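Local coordinates for protein Emp47p (form2) (Saccharomyces cerevisiae, PDB 2A6Z) that acts as a cargo receptor whose lectin-like domain recognises carbohydrate, and is involved in the secretion of glycoproteins, at residues L110-N115 with M148-S153. Numbering follows the deposited sequence.
Sequences LLVDNN and MGYQDS
Val112 lays its CG1 methyl over one face of the Tyr150 ring. CG1 sits 3.6 Å from the ring centroid, a CH-pi contact 21° off the ring normal. It is shifted toward the rim, with CD2 of Tyr150 the nearest ring atom to Val112 CG1 at 3.4 Å. With CG1 anti to the backbone N (chi1 173°), this methyl reaches over the ring and the other, CG2, is directed to Met148, meeting its SD at 4.2 Å. Val112 also packs on Ile159 of strand 153-164, in the other sheet.

CB of Asp113 points away from residues 148-153, and it is the backbone of Asp113 that meets Tyr150. The hydroxyl OH of Tyr150 lies 3.2 Å from Asp113 C. The carboxylate accepts within its own segment, Asp113 OD2 from Asn115 N at 3.0 Å, an Asx turn, and OD2 is also hydrogen-bonded to Tyr139 OH.

The fold is the beta sandwich of the legume-like lectins. Strand 108-113 belongs to one sheet, and the segment 148-153 leads from the edge strand 144-147 of that sheet to the next strand, in the other sheet.

Asn114 CB comes within 3.3 Å of Tyr150 OH. To one side of the ring, a water joins the amides of Asn114 and Gln151, whose planes are 75° apart. The water accepts from Asn114 ND2 at 3.0 Å and donates to Gln151 OE1 at 2.8 Å. Both side chains also hydrogen-bond the backbone of Gly76, Asn114 ND2 to its O and Gln151 OE1 to its N, while Asn114 OD1 accepts from Thr78 N, which helps fix the rotation of the amide.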
loop_
_atom_site.group_PDB
_atom_site.type_symbol
_atom_site.label_atom_id
_atom_site.label_comp_id
_atom_site.label_asym_id
_atom_site.label_seq_id
_atom_site.Cartn_x
_atom_site.Cartn_y
_atom_site.Cartn_z
ATOM N N LEU A 110 -3.085 -0.194 4.645
ATOM C CA LEU A 110 -3.294 -1.630 4.307
ATOM C C LEU A 110 -1.937 -2.299 4.471
ATOM O O LEU A 110 -0.985 -1.932 3.773
ATOM C CB LEU A 110 -3.793 -1.808 2.875
ATOM C CG LEU A 110 -5.118 -1.139 2.579
ATOM C CD1 LEU A 110 -5.497 -1.313 1.111
ATOM C CD2 LEU A 110 -6.245 -1.685 3.443
ATOM N N LEU A 111 -1.880 -3.262 5.381
ATOM C CA LEU A 111 -0.618 -3.926 5.714
ATOM C C LEU A 111 -0.638 -5.364 5.204
ATOM O O LEU A 111 -1.562 -6.125 5.560
ATOM C CB LEU A 111 -0.414 -3.946 7.233
ATOM C CG LEU A 111 0.815 -4.739 7.719
ATOM C CD1 LEU A 111 2.118 -4.125 7.225
ATOM C CD2 LEU A 111 0.796 -4.774 9.252
ATOM N N VAL A 112 0.360 -5.743 4.420
ATOM C CA VAL A 112 0.592 -7.126 4.055
ATOM C C VAL A 112 1.836 -7.580 4.814
ATOM O O VAL A 112 2.924 -7.020 4.684
ATOM C CB VAL A 112 0.744 -7.298 2.530
ATOM C CG1 VAL A 112 1.148 -8.718 2.204
ATOM C CG2 VAL A 112 -0.537 -6.886 1.819
ATOM N N ASP A 113 1.649 -8.603 5.657
ATOM C CA ASP A 113 2.763 -9.114 6.476
ATOM C C ASP A 113 2.399 -10.485 6.961
ATOM O O ASP A 113 1.305 -11.029 6.705
ATOM C CB ASP A 113 3.180 -8.162 7.600
ATOM C CG ASP A 113 2.448 -8.441 8.909
ATOM O OD1 ASP A 113 1.200 -8.526 8.889
ATOM O OD2 ASP A 113 3.152 -8.629 9.940
ATOM N N ASN A 114 3.339 -11.113 7.709
ATOM C CA ASN A 114 3.102 -12.479 8.155
ATOM C C ASN A 114 3.466 -12.666 9.634
ATOM O O ASN A 114 3.561 -13.817 10.076
ATOM C CB ASN A 114 3.793 -13.499 7.272
ATOM C CG ASN A 114 5.300 -13.544 7.415
ATOM O OD1 ASN A 114 5.863 -12.912 8.290
ATOM N ND2 ASN A 114 5.923 -14.282 6.503
ATOM N N ASN A 115 3.713 -11.587 10.368
ATOM C CA ASN A 115 4.179 -11.691 11.757
ATOM C C ASN A 115 3.062 -11.759 12.787
ATOM O O ASN A 115 3.387 -11.849 13.977
ATOM C CB ASN A 115 5.116 -10.510 12.063
ATOM C CG ASN A 115 6.152 -10.873 13.138
ATOM O OD1 ASN A 115 6.616 -12.011 13.230
ATOM N ND2 ASN A 115 6.506 -9.879 13.903
ATOM N N MET A 148 -3.842 -13.897 3.171
ATOM C CA MET A 148 -3.283 -13.596 1.867
ATOM C C MET A 148 -1.847 -14.097 1.808
ATOM O O MET A 148 -0.957 -13.539 2.443
ATOM C CB MET A 148 -3.295 -12.083 1.594
ATOM C CG MET A 148 -2.825 -11.896 0.149
ATOM S SD MET A 148 -2.414 -10.121 -0.136
ATOM C CE MET A 148 -1.646 -10.264 -1.741
ATOM N N GLY A 149 -1.623 -15.160 1.016
ATOM C CA GLY A 149 -0.237 -15.600 0.828
ATOM C C GLY A 149 0.452 -14.649 -0.191
ATOM O O GLY A 149 -0.118 -14.255 -1.212
ATOM N N TYR A 150 1.669 -14.264 0.107
ATOM C CA TYR A 150 2.403 -13.310 -0.745
ATOM C C TYR A 150 3.871 -13.651 -0.910
ATOM O O TYR A 150 4.510 -13.144 -1.830
ATOM C CB TYR A 150 2.225 -11.834 -0.270
ATOM C CG TYR A 150 2.838 -11.676 1.092
ATOM C CD1 TYR A 150 4.168 -11.217 1.242
ATOM C CD2 TYR A 150 2.123 -11.988 2.268
ATOM C CE1 TYR A 150 4.758 -11.078 2.464
ATOM C CE2 TYR A 150 2.758 -11.854 3.501
ATOM C CZ TYR A 150 4.056 -11.392 3.623
ATOM O OH TYR A 150 4.599 -11.321 4.858
ATOM N N GLN A 151 4.498 -14.407 -0.002
ATOM C CA GLN A 151 5.954 -14.528 -0.078
ATOM C C GLN A 151 6.360 -15.465 -1.176
ATOM O O GLN A 151 5.648 -16.417 -1.504
ATOM C CB GLN A 151 6.583 -15.132 1.223
ATOM C CG GLN A 151 6.556 -14.116 2.364
ATOM C CD GLN A 151 7.410 -14.639 3.491
ATOM O OE1 GLN A 151 7.335 -15.801 3.845
ATOM N NE2 GLN A 151 8.230 -13.778 4.067
ATOM N N ASP A 152 7.552 -15.199 -1.703
ATOM C CA ASP A 152 8.255 -16.176 -2.526
ATOM C C ASP A 152 7.437 -16.576 -3.747
ATOM O O ASP A 152 7.381 -17.746 -4.144
ATOM C CB ASP A 152 8.640 -17.389 -1.642
ATOM C CG ASP A 152 9.615 -18.336 -2.279
ATOM O OD1 ASP A 152 9.530 -19.553 -1.956
ATOM O OD2 ASP A 152 10.472 -17.923 -3.097
ATOM N N SER A 153 6.840 -15.585 -4.395
ATOM C CA SER A 153 6.225 -15.816 -5.722
ATOM C C SER A 153 6.581 -14.660 -6.623
ATOM O O SER A 153 6.370 -13.497 -6.304
ATOM C CB SER A 153 4.708 -15.951 -5.654
ATOM O OG SER A 153 4.179 -16.080 -6.967
HETATM O O HOH W 1 4.657 -16.118 4.462
#